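Local coordinates for protein triacylglycerol lipase (Yarrowia lipolytica, PDB 3O0D) that probably hydrolyses triacylglycerols, as an extracellular, glycosylated lipase of the alpha/beta-hydrolase fold, at residues Y154-T159 with N178-L183; F171-K176 with D202-G207; T5-I10 with N270-A275. One frame throughout, in Å; residues are numbered along the deposited sequence. Where two conformers were deposited one is given.

Contact 1. Residues Y154-T159 with N178-L183; sequences YQIAVT and NGHDPL. With NAG (2-acetamido-2-deoxy-beta-D-glucopyranose), chain H.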
loop_
_atom_site.group_PDB
_atom_site.type_symbol
_atom_site.label_atom_id
_atom_site.label_comp_id
_atom_site.label_asym_id
_atom_site.label_seq_id
_atom_site.Cartn_x
_atom_site.Cartn_y
_atom_site.Cartn_z
ATOM N N TYR A 154 3.513 17.806 10.959
ATOM C CA TYR A 154 4.130 16.717 10.076
ATOM C C TYR A 154 3.116 16.081 9.141
ATOM O O TYR A 154 1.938 15.945 9.498
ATOM C CB TYR A 154 4.846 15.663 10.956
ATOM C CG TYR A 154 6.160 16.058 11.592
ATOM C CD1 TYR A 154 6.540 17.439 11.834
ATOM C CD2 TYR A 154 7.044 15.070 11.972
ATOM C CE1 TYR A 154 7.752 17.745 12.461
ATOM C CE2 TYR A 154 8.202 15.365 12.628
ATOM C CZ TYR A 154 8.606 16.711 12.815
ATOM O OH TYR A 154 9.799 16.855 13.424
ATOM N N GLN A 155 3.550 15.699 7.957
ATOM C CA GLN A 155 2.697 15.046 6.942
ATOM C C GLN A 155 2.623 13.570 7.379
ATOM O O GLN A 155 3.661 12.976 7.716
ATOM C CB GLN A 155 3.369 15.044 5.550
ATOM C CG GLN A 155 2.533 14.342 4.492
ATOM C CD GLN A 155 3.187 14.274 3.118
ATOM O OE1 GLN A 155 4.370 13.909 2.988
ATOM N NE2 GLN A 155 2.426 14.621 2.093
ATOM N N ILE A 156 1.433 12.981 7.327
ATOM C CA ILE A 156 1.221 11.551 7.625
ATOM C C ILE A 156 1.386 10.786 6.329
ATOM O O ILE A 156 0.783 11.148 5.321
ATOM C CB ILE A 156 -0.226 11.379 8.116
ATOM C CG1 ILE A 156 -0.440 12.160 9.416
ATOM C CG2 ILE A 156 -0.606 9.871 8.278
ATOM C CD1 ILE A 156 -1.929 12.518 9.673
ATOM N N ALA A 157 2.195 9.717 6.361
ATOM C CA ALA A 157 2.392 8.864 5.181
ATOM C C ALA A 157 2.143 7.400 5.585
ATOM O O ALA A 157 2.743 6.959 6.600
ATOM C CB ALA A 157 3.864 8.966 4.662
ATOM N N VAL A 158 1.276 6.734 4.808
ATOM C CA VAL A 158 0.920 5.323 5.122
ATOM C C VAL A 158 1.447 4.496 3.966
ATOM O O VAL A 158 1.156 4.825 2.821
ATOM C CB VAL A 158 -0.555 5.133 5.254
ATOM C CG1 VAL A 158 -0.816 3.749 5.927
ATOM C CG2 VAL A 158 -1.050 6.247 6.202
ATOM N N THR A 159 2.198 3.455 4.295
ATOM C CA THR A 159 2.729 2.577 3.211
ATOM C C THR A 159 2.703 1.114 3.627
ATOM O O THR A 159 2.662 0.780 4.776
ATOM C CB THR A 159 4.142 3.066 2.715
ATOM O OG1 THR A 159 4.516 2.334 1.516
ATOM C CG2 THR A 159 5.152 2.829 3.734
ATOM N N ASN A 178 -11.542 11.239 7.802
ATOM C CA ASN A 178 -11.567 11.753 9.180
ATOM C C ASN A 178 -10.763 13.039 9.395
ATOM O O ASN A 178 -10.348 13.332 10.517
ATOM C CB ASN A 178 -11.203 10.717 10.218
ATOM C CG ASN A 178 -12.313 9.650 10.343
ATOM O OD1 ASN A 178 -12.117 8.444 10.054
ATOM N ND2 ASN A 178 -13.498 10.115 10.742
ATOM N N GLY A 179 -10.537 13.741 8.280
ATOM C CA GLY A 179 -10.033 15.130 8.341
ATOM C C GLY A 179 -8.540 15.313 8.203
ATOM O O GLY A 179 -8.006 16.410 8.484
ATOM N N HIS A 180 -7.837 14.226 7.928
ATOM C CA HIS A 180 -6.391 14.358 7.754
ATOM C C HIS A 180 -6.103 14.341 6.240
ATOM O O HIS A 180 -7.005 14.174 5.385
ATOM C CB HIS A 180 -5.665 13.193 8.468
ATOM C CG HIS A 180 -5.969 13.094 9.927
ATOM N ND1 HIS A 180 -5.283 13.816 10.874
ATOM C CD2 HIS A 180 -6.919 12.383 10.611
ATOM C CE1 HIS A 180 -5.723 13.505 12.082
ATOM N NE2 HIS A 180 -6.728 12.646 11.958
ATOM N N ASP A 181 -4.840 14.527 5.877
ATOM C CA ASP A 181 -4.463 14.655 4.464
ATOM C C ASP A 181 -3.227 13.697 4.208
ATOM O O ASP A 181 -2.091 14.161 3.944
ATOM C CB ASP A 181 -4.013 16.104 4.221
ATOM C CG ASP A 181 -3.738 16.414 2.794
ATOM O OD1 ASP A 181 -4.096 15.662 1.882
ATOM O OD2 ASP A 181 -3.088 17.485 2.532
ATOM N N PRO A 182 -3.434 12.409 4.369
ATOM C CA PRO A 182 -2.345 11.466 4.332
ATOM C C PRO A 182 -1.785 11.286 2.920
ATOM O O PRO A 182 -2.540 11.361 1.945
ATOM C CB PRO A 182 -3.041 10.176 4.784
ATOM C CG PRO A 182 -4.421 10.322 4.155
ATOM C CD PRO A 182 -4.749 11.731 4.597
ATOM N N LEU A 183 -0.503 10.916 2.816
ATOM C CA LEU A 183 0.090 10.320 1.576
ATOM C C LEU A 183 -0.019 8.805 1.709
ATOM O O LEU A 183 0.280 8.306 2.738
ATOM C CB LEU A 183 1.597 10.716 1.561
ATOM C CG LEU A 183 2.346 10.036 0.378
ATOM C CD1 LEU A 183 1.865 10.290 -1.084
ATOM C CD2 LEU A 183 3.831 10.451 0.652
HETATM C C1 NAG H . -10.658 8.611 13.994
HETATM C C2 NAG H . -9.238 9.149 13.704
HETATM C C3 NAG H . -9.094 10.502 14.390
HETATM C C4 NAG H . -10.213 11.456 13.959
HETATM C C5 NAG H . -11.511 10.785 14.339
HETATM C C6 NAG H . -12.798 11.618 14.181
HETATM C C7 NAG H . -7.475 7.456 13.432
HETATM C C8 NAG H . -6.387 6.651 14.081
HETATM N N2 NAG H . -8.175 8.282 14.219
HETATM O O3 NAG H . -7.797 11.032 14.057
HETATM O O4 NAG H . -10.119 12.657 14.732
HETATM O O5 NAG H . -11.590 9.565 13.571
HETATM O O6 NAG H . -12.745 12.240 12.948
HETATM O O7 NAG H . -7.731 7.337 12.247
HETATM O O HOH W 1 -0.309 15.711 2.994
HETATM O O HOH W 2 -0.770 14.617 6.531
#
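The imidazole of His-180 is met obliquely by Ile-156 CD1, which in the conformer given of two lies 3.8 Å from His-180 ND1; at the ring edge and in its plane sits O3 of the NAG sugar. Ring and strand meet where a beta-alpha-beta crossover closes: helix 163-177 has ended, and the chain swings back to lay strand 183-187 parallel to strand 155-161 in the alpha/beta-hydrolase sheet. With CG anti to its carbonyl carbon (chi1 -57°), His-180 carries NE2 out to the glycan and donates to NAG O3 over 2.9 Å. The strands join through backbone. Leu-183 N gives to Ile-156 O at 2.8 Å, and Leu-183 O takes the N-H of Val-158, with 2.8 Å between Val-158 N and Leu-183 O. Ala-157 and Leu-183 pair on one face of the sheet, their CB atoms 4.2 Å apart, beneath Tyr-21 of helix 12-27. Ile-156 and Val-158 turn to the other face, against helix 163-177. At the start of strand 155-161, Gln-155 anchors OE1 on Gln-80 and passes its NE2 over Leu-183 CB. Asp-181 O is joined to the strand through two waters: one is hydrogen-bonded to Gln-155 NE2, the other to Ile-156 N, and this second water lies 2.9 Å from both Asp-181 O and Ile-156 N.

Contact 2. Residues F171-K176 with D202-G207; sequences FGINLK and DKLFFG. With NAG (2-acetamido-2-deoxy-beta-D-glucopyranose), chain H.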
loop_
_atom_site.group_PDB
_atom_site.type_symbol
_atom_site.label_atom_id
_atom_site.label_comp_id
_atom_site.label_asym_id
_atom_site.label_seq_id
_atom_site.Cartn_x
_atom_site.Cartn_y
_atom_site.Cartn_z
ATOM N N PHE A 171 -6.418 2.319 5.463
ATOM C CA PHE A 171 -6.096 3.158 6.602
ATOM C C PHE A 171 -5.958 4.607 6.067
ATOM O O PHE A 171 -6.374 5.591 6.778
ATOM C CB PHE A 171 -4.799 2.708 7.301
ATOM C CG PHE A 171 -4.712 3.167 8.679
ATOM C CD1 PHE A 171 -4.954 2.281 9.736
ATOM C CD2 PHE A 171 -4.487 4.540 8.966
ATOM C CE1 PHE A 171 -4.917 2.697 11.080
ATOM C CE2 PHE A 171 -4.484 4.973 10.261
ATOM C CZ PHE A 171 -4.706 4.047 11.370
ATOM N N GLY A 172 -5.386 4.783 4.864
ATOM C CA GLY A 172 -5.344 6.150 4.294
ATOM C C GLY A 172 -6.719 6.762 4.021
ATOM O O GLY A 172 -7.000 7.964 4.269
ATOM N N ILE A 173 -7.641 5.916 3.614
ATOM C CA ILE A 173 -9.016 6.335 3.373
ATOM C C ILE A 173 -9.631 6.735 4.717
ATOM O O ILE A 173 -10.285 7.822 4.769
ATOM C CB ILE A 173 -9.839 5.276 2.658
ATOM C CG1 ILE A 173 -9.366 5.158 1.188
ATOM C CG2 ILE A 173 -11.360 5.728 2.581
ATOM C CD1 ILE A 173 -9.809 3.838 0.588
ATOM N N ASN A 174 -9.418 5.946 5.764
ATOM C CA ASN A 174 -9.860 6.267 7.176
ATOM C C ASN A 174 -9.353 7.694 7.548
ATOM O O ASN A 174 -10.131 8.568 7.881
ATOM C CB ASN A 174 -9.331 5.225 8.167
ATOM C CG ASN A 174 -9.054 5.771 9.486
ATOM O OD1 ASN A 174 -7.886 5.776 10.053
ATOM N ND2 ASN A 174 -10.134 6.298 10.078
ATOM N N LEU A 175 -8.044 7.921 7.403
ATOM C CA LEU A 175 -7.443 9.208 7.823
ATOM C C LEU A 175 -8.027 10.365 6.981
ATOM O O LEU A 175 -8.292 11.456 7.515
ATOM C CB LEU A 175 -5.923 9.145 7.625
ATOM C CG LEU A 175 -5.243 8.325 8.700
ATOM C CD1 LEU A 175 -3.686 8.114 8.318
ATOM C CD2 LEU A 175 -5.324 8.901 10.129
ATOM N N LYS A 176 -8.197 10.148 5.689
ATOM C CA LYS A 176 -8.663 11.143 4.765
ATOM C C LYS A 176 -10.157 11.531 4.999
ATOM O O LYS A 176 -10.481 12.696 5.125
ATOM C CB LYS A 176 -8.453 10.620 3.356
ATOM C CG LYS A 176 -9.161 11.386 2.282
ATOM C CD LYS A 176 -8.416 12.589 1.879
ATOM C CE LYS A 176 -7.930 12.429 0.444
ATOM N NZ LYS A 176 -7.299 13.691 -0.003
ATOM N N ASP A 202 -11.353 7.157 -6.179
ATOM C CA ASP A 202 -10.768 8.059 -7.202
ATOM C C ASP A 202 -11.333 9.495 -6.942
ATOM O O ASP A 202 -10.632 10.473 -7.006
ATOM C CB ASP A 202 -11.115 7.634 -8.605
ATOM C CG ASP A 202 -10.229 6.519 -9.158
ATOM O OD1 ASP A 202 -9.282 6.103 -8.410
ATOM O OD2 ASP A 202 -10.513 5.996 -10.287
ATOM N N LYS A 203 -12.646 9.602 -6.668
ATOM C CA LYS A 203 -13.166 10.941 -6.379
ATOM C C LYS A 203 -12.518 11.537 -5.153
ATOM O O LYS A 203 -12.225 12.731 -5.131
ATOM C CB LYS A 203 -14.698 10.850 -6.182
ATOM C CG LYS A 203 -15.416 10.537 -7.438
ATOM C CD LYS A 203 -16.989 10.569 -7.240
ATOM C CE LYS A 203 -17.649 9.480 -8.071
ATOM N NZ LYS A 203 -19.143 9.625 -8.435
ATOM N N LEU A 204 -12.300 10.717 -4.112
ATOM C CA LEU A 204 -11.817 11.138 -2.841
ATOM C C LEU A 204 -10.392 11.649 -3.042
ATOM O O LEU A 204 -10.011 12.719 -2.556
ATOM C CB LEU A 204 -11.891 10.021 -1.796
ATOM C CG LEU A 204 -11.457 10.204 -0.362
ATOM C CD1 LEU A 204 -12.420 11.153 0.451
ATOM C CD2 LEU A 204 -11.405 8.894 0.360
ATOM N N PHE A 205 -9.581 10.883 -3.778
ATOM C CA PHE A 205 -8.161 11.277 -3.854
ATOM C C PHE A 205 -7.792 12.114 -5.030
ATOM O O PHE A 205 -6.788 12.845 -4.931
ATOM C CB PHE A 205 -7.220 10.014 -3.854
ATOM C CG PHE A 205 -6.968 9.482 -2.492
ATOM C CD1 PHE A 205 -5.903 9.958 -1.713
ATOM C CD2 PHE A 205 -7.789 8.515 -1.930
ATOM C CE1 PHE A 205 -5.672 9.490 -0.428
ATOM C CE2 PHE A 205 -7.550 8.030 -0.695
ATOM C CZ PHE A 205 -6.482 8.490 0.091
ATOM N N PHE A 206 -8.471 11.956 -6.151
ATOM C CA PHE A 206 -8.068 12.635 -7.391
ATOM C C PHE A 206 -9.099 13.664 -7.810
ATOM O O PHE A 206 -8.915 14.410 -8.789
ATOM C CB PHE A 206 -7.850 11.623 -8.513
ATOM C CG PHE A 206 -6.789 10.578 -8.160
ATOM C CD1 PHE A 206 -5.431 10.937 -8.002
ATOM C CD2 PHE A 206 -7.109 9.270 -8.064
ATOM C CE1 PHE A 206 -4.502 9.939 -7.679
ATOM C CE2 PHE A 206 -6.181 8.284 -7.699
ATOM C CZ PHE A 206 -4.877 8.634 -7.506
ATOM N N GLY A 207 -10.209 13.641 -7.100
ATOM C CA GLY A 207 -11.263 14.628 -7.292
ATOM C C GLY A 207 -12.285 14.389 -8.412
ATOM O O GLY A 207 -13.186 15.211 -8.559
HETATM C C1 NAG H . -10.658 8.611 13.994
HETATM C C2 NAG H . -9.238 9.149 13.704
HETATM C C3 NAG H . -9.094 10.502 14.390
HETATM C C4 NAG H . -10.213 11.456 13.959
HETATM C C5 NAG H . -11.511 10.785 14.339
HETATM C C6 NAG H . -12.798 11.618 14.181
HETATM C C7 NAG H . -7.475 7.456 13.432
HETATM C C8 NAG H . -6.387 6.651 14.081
HETATM N N2 NAG H . -8.175 8.282 14.219
HETATM O O3 NAG H . -7.797 11.032 14.057
HETATM O O4 NAG H . -10.119 12.657 14.732
HETATM O O5 NAG H . -11.590 9.565 13.571
HETATM O O6 NAG H . -12.745 12.240 12.948
HETATM O O7 NAG H . -7.731 7.337 12.247
#
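Lys-176 reaches from helix 171-176 across Leu-204 and Phe-205 of helix 202-206, and its chain makes the largest share of its helix's side of the contact. CB points toward the other helix, and CG, anti to the backbone N (chi1 167°), is set against the leucine branch point, with Lys-176 CG 3.7 Å from Leu-204 CG and both Leu-204 methyls close by. CD carries the chain round a bend that lays CE over one face of the Phe-205 ring. There Lys-176 CE stands 4.0 Å from the Phe-205 centroid and 19° off the ring normal, a CH-pi contact placed somewhat toward the rim, and it also lies 3.7 Å from Leu-204 O. At the tip, Lys-176 NZ stays near Leu-204 O, at a distance long for a hydrogen bond; its charge near carbonyls at the C-terminal end of a helix is probably favourable all the same. Were the lysine cut back to an alanine, this face of Phe-205 would probably lose its methylene lid and a gap would open beside Leu-204.

Ile-173, one turn earlier, divides its branches. Ile-173 CG2 meets Leu-204 CD2 at 3.9 Å, while CG1 comes to the edge of the phenylalanine, near its plane, 3.9 Å from Phe-205 CE2. The ring is thus held by lysine over a face and isoleucine at the rim, and Phe-205 CZ also comes within 4.2 Å of Gly-172 O, where the helix has no side chain.

The segment axes pass 11.5 Å apart at 68°, a wide crossing filled by long side chains. It is the packing of successive crossover helices of an alpha/beta-hydrolase, one leading into strand 183-187 and the next following it, lying together on one side of the central sheet.

Contact 3. Residues T5-I10 with N270-A275; sequences TETSHI and NKQCSA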
loop_
_atom_site.group_PDB
_atom_site.type_symbol
_atom_site.label_atom_id
_atom_site.label_comp_id
_atom_site.label_asym_id
_atom_site.label_seq_id
_atom_site.Cartn_x
_atom_site.Cartn_y
_atom_site.Cartn_z
ATOM N N THR A 5 -4.358 2.403 -22.362
ATOM C CA THR A 5 -2.964 1.937 -22.554
ATOM C C THR A 5 -1.951 3.087 -22.510
ATOM O O THR A 5 -0.822 2.892 -22.973
ATOM C CB THR A 5 -2.773 1.199 -23.839
ATOM O OG1 THR A 5 -3.024 2.070 -24.963
ATOM C CG2 THR A 5 -3.808 -0.002 -23.873
ATOM N N GLU A 6 -2.361 4.184 -21.907
ATOM C CA GLU A 6 -1.478 5.360 -21.838
ATOM C C GLU A 6 -0.568 5.246 -20.645
ATOM O O GLU A 6 -0.970 4.869 -19.523
ATOM C CB GLU A 6 -2.253 6.682 -21.729
ATOM C CG GLU A 6 -3.175 6.911 -22.907
ATOM C CD GLU A 6 -3.814 8.336 -22.889
ATOM O OE1 GLU A 6 -4.061 8.930 -21.806
ATOM O OE2 GLU A 6 -4.097 8.844 -23.994
ATOM N N THR A 7 0.736 5.551 -20.892
ATOM C CA THR A 7 1.680 5.561 -19.736
ATOM C C THR A 7 2.614 6.736 -19.942
ATOM O O THR A 7 2.637 7.266 -21.060
ATOM C CB THR A 7 2.568 4.255 -19.582
ATOM O OG1 THR A 7 3.428 4.079 -20.739
ATOM C CG2 THR A 7 1.594 3.028 -19.435
ATOM N N SER A 8 3.328 7.132 -18.909
ATOM C CA SER A 8 4.237 8.295 -18.978
ATOM C C SER A 8 5.480 7.974 -18.129
ATOM O O SER A 8 5.423 7.277 -17.123
ATOM C CB SER A 8 3.523 9.522 -18.272
ATOM O OG SER A 8 2.450 9.961 -19.105
ATOM N N HIS A 9 6.601 8.516 -18.557
ATOM C CA HIS A 9 7.828 8.413 -17.795
ATOM C C HIS A 9 7.912 9.303 -16.582
ATOM O O HIS A 9 7.051 10.187 -16.425
ATOM C CB HIS A 9 9.068 8.675 -18.758
ATOM C CG HIS A 9 9.322 7.575 -19.711
ATOM N ND1 HIS A 9 9.834 6.365 -19.286
ATOM C CD2 HIS A 9 9.059 7.436 -21.049
ATOM C CE1 HIS A 9 9.964 5.561 -20.352
ATOM N NE2 HIS A 9 9.470 6.173 -21.407
ATOM N N ILE A 10 8.947 9.081 -15.743
ATOM C CA ILE A 10 9.115 9.883 -14.525
ATOM C C ILE A 10 10.544 10.395 -14.464
ATOM O O ILE A 10 11.414 9.905 -15.223
ATOM C CB ILE A 10 8.889 9.044 -13.215
ATOM C CG1 ILE A 10 9.877 7.856 -13.061
ATOM C CG2 ILE A 10 7.379 8.520 -13.217
ATOM C CD1 ILE A 10 9.723 7.184 -11.620
ATOM N N ASN A 270 -4.731 -1.405 -17.119
ATOM C CA ASN A 270 -3.940 -0.876 -18.226
ATOM C C ASN A 270 -3.030 -1.994 -18.735
ATOM O O ASN A 270 -2.177 -2.505 -17.981
ATOM C CB ASN A 270 -3.153 0.323 -17.697
ATOM C CG ASN A 270 -2.356 1.036 -18.760
ATOM O OD1 ASN A 270 -1.814 0.434 -19.672
ATOM N ND2 ASN A 270 -2.339 2.410 -18.669
ATOM N N LYS A 271 -3.233 -2.389 -19.986
ATOM C CA LYS A 271 -2.513 -3.585 -20.489
ATOM C C LYS A 271 -1.060 -3.236 -20.736
ATOM O O LYS A 271 -0.216 -4.151 -21.057
ATOM C CB LYS A 271 -3.107 -4.088 -21.804
ATOM C CG LYS A 271 -4.527 -4.644 -21.681
ATOM C CD LYS A 271 -4.652 -6.024 -21.183
ATOM C CE LYS A 271 -6.157 -6.530 -21.350
ATOM N NZ LYS A 271 -6.808 -6.487 -22.745
ATOM N N GLN A 272 -0.695 -1.939 -20.670
ATOM C CA GLN A 272 0.755 -1.644 -20.717
ATOM C C GLN A 272 1.411 -1.862 -19.351
ATOM O O GLN A 272 2.673 -1.856 -19.211
ATOM C CB GLN A 272 0.957 -0.188 -21.180
ATOM C CG GLN A 272 0.896 -0.019 -22.657
ATOM C CD GLN A 272 2.128 -0.621 -23.328
ATOM O OE1 GLN A 272 3.284 -0.309 -22.941
ATOM N NE2 GLN A 272 1.910 -1.443 -24.349
ATOM N N CYS A 273 0.600 -2.047 -18.326
ATOM C CA CYS A 273 0.992 -2.199 -16.936
ATOM C C CYS A 273 0.595 -3.588 -16.350
ATOM O O CYS A 273 0.686 -4.516 -17.054
ATOM C CB CYS A 273 0.531 -1.043 -16.066
ATOM S SG CYS A 273 1.091 0.472 -16.885
ATOM N N SER A 274 0.211 -3.671 -15.085
ATOM C CA SER A 274 -0.091 -4.985 -14.410
ATOM C C SER A 274 -1.063 -5.866 -15.183
ATOM O O SER A 274 -0.847 -7.094 -15.316
ATOM C CB SER A 274 -0.790 -4.772 -13.100
ATOM O OG SER A 274 0.135 -4.546 -12.120
ATOM N N ALA A 275 -2.135 -5.223 -15.706
ATOM C CA ALA A 275 -3.171 -5.972 -16.433
ATOM C C ALA A 275 -2.629 -6.699 -17.641
ATOM O O ALA A 275 -3.288 -7.655 -18.157
ATOM C CB ALA A 275 -4.387 -5.062 -16.825
HETATM O O HOH W 3 4.380 1.444 -20.927
#
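An Asx turn at Asn-270, set within a type I beta turn running to Cys-273, packs against Thr-5, Glu-6 and Thr-7 of strand 3-8 near the edge of the main sheet. The amide of Asn-270 works in two directions, its OD1 within the turn and its ND2 across to strand 3-8. A chi1 of -176° swings it away from its own backbone N; Asn-270 OD1 then accepts from Gln-272 N at 2.8 Å in the carbonyl plane and lies 3.4 Å from Thr-5 CA. Asn-270 ND2 reaches Glu-6 O at 2.9 Å. That bond is bent (137° at the hydrogen): the oxygen lies close to the amide plane, but the donor stands 39° above the plane of the Glu-6 carbonyl. ND2 also binds Gln-266 O, in the link between strands 262-265 and 269-270.

Beside the amide, Thr-7 turns its methyl inward. Thr-7 CG2 touches Cys-273 SG at 3.6 Å and Gln-272 CB at 3.7 Å, the side chains of Thr-7 and Gln-272 crossing at about a right angle. Outward, Thr-7 OG1 shares a water with Gln-272 OE1. Gln-272 CG lies 3.4 Å from Thr-5 O.

A disulfide from Cys-273 to Cys-265 ties the turn covalently to strand 262-265; strand 3-8 it holds by one direct polar bond, a bridging water and the van der Waals contacts of Thr-5 and Thr-7.

In the fold
Contacts 1 and 2 are buried neighbours that share helix 163-177: its end leads into 178-183, where His-180 N probably bonds to Leu-175 O in a Schellman motif, and Leu-175 CD1 packs on Ile-156 and Val-158. Both also touch the same NAG. Their chemistry divides by place, with backbone bonds joining parallel strands in contact 1 and aliphatic and aromatic packing between helices in contact 2. Contact 3 lies about 27 Å from contact 1 and 22 Å from contact 2, centre to centre. It reaches the same sheet as contact 1, but toward the far edge and near the surface, where side-chain amides and water take over and a disulfide pins the turn to strand 262-265.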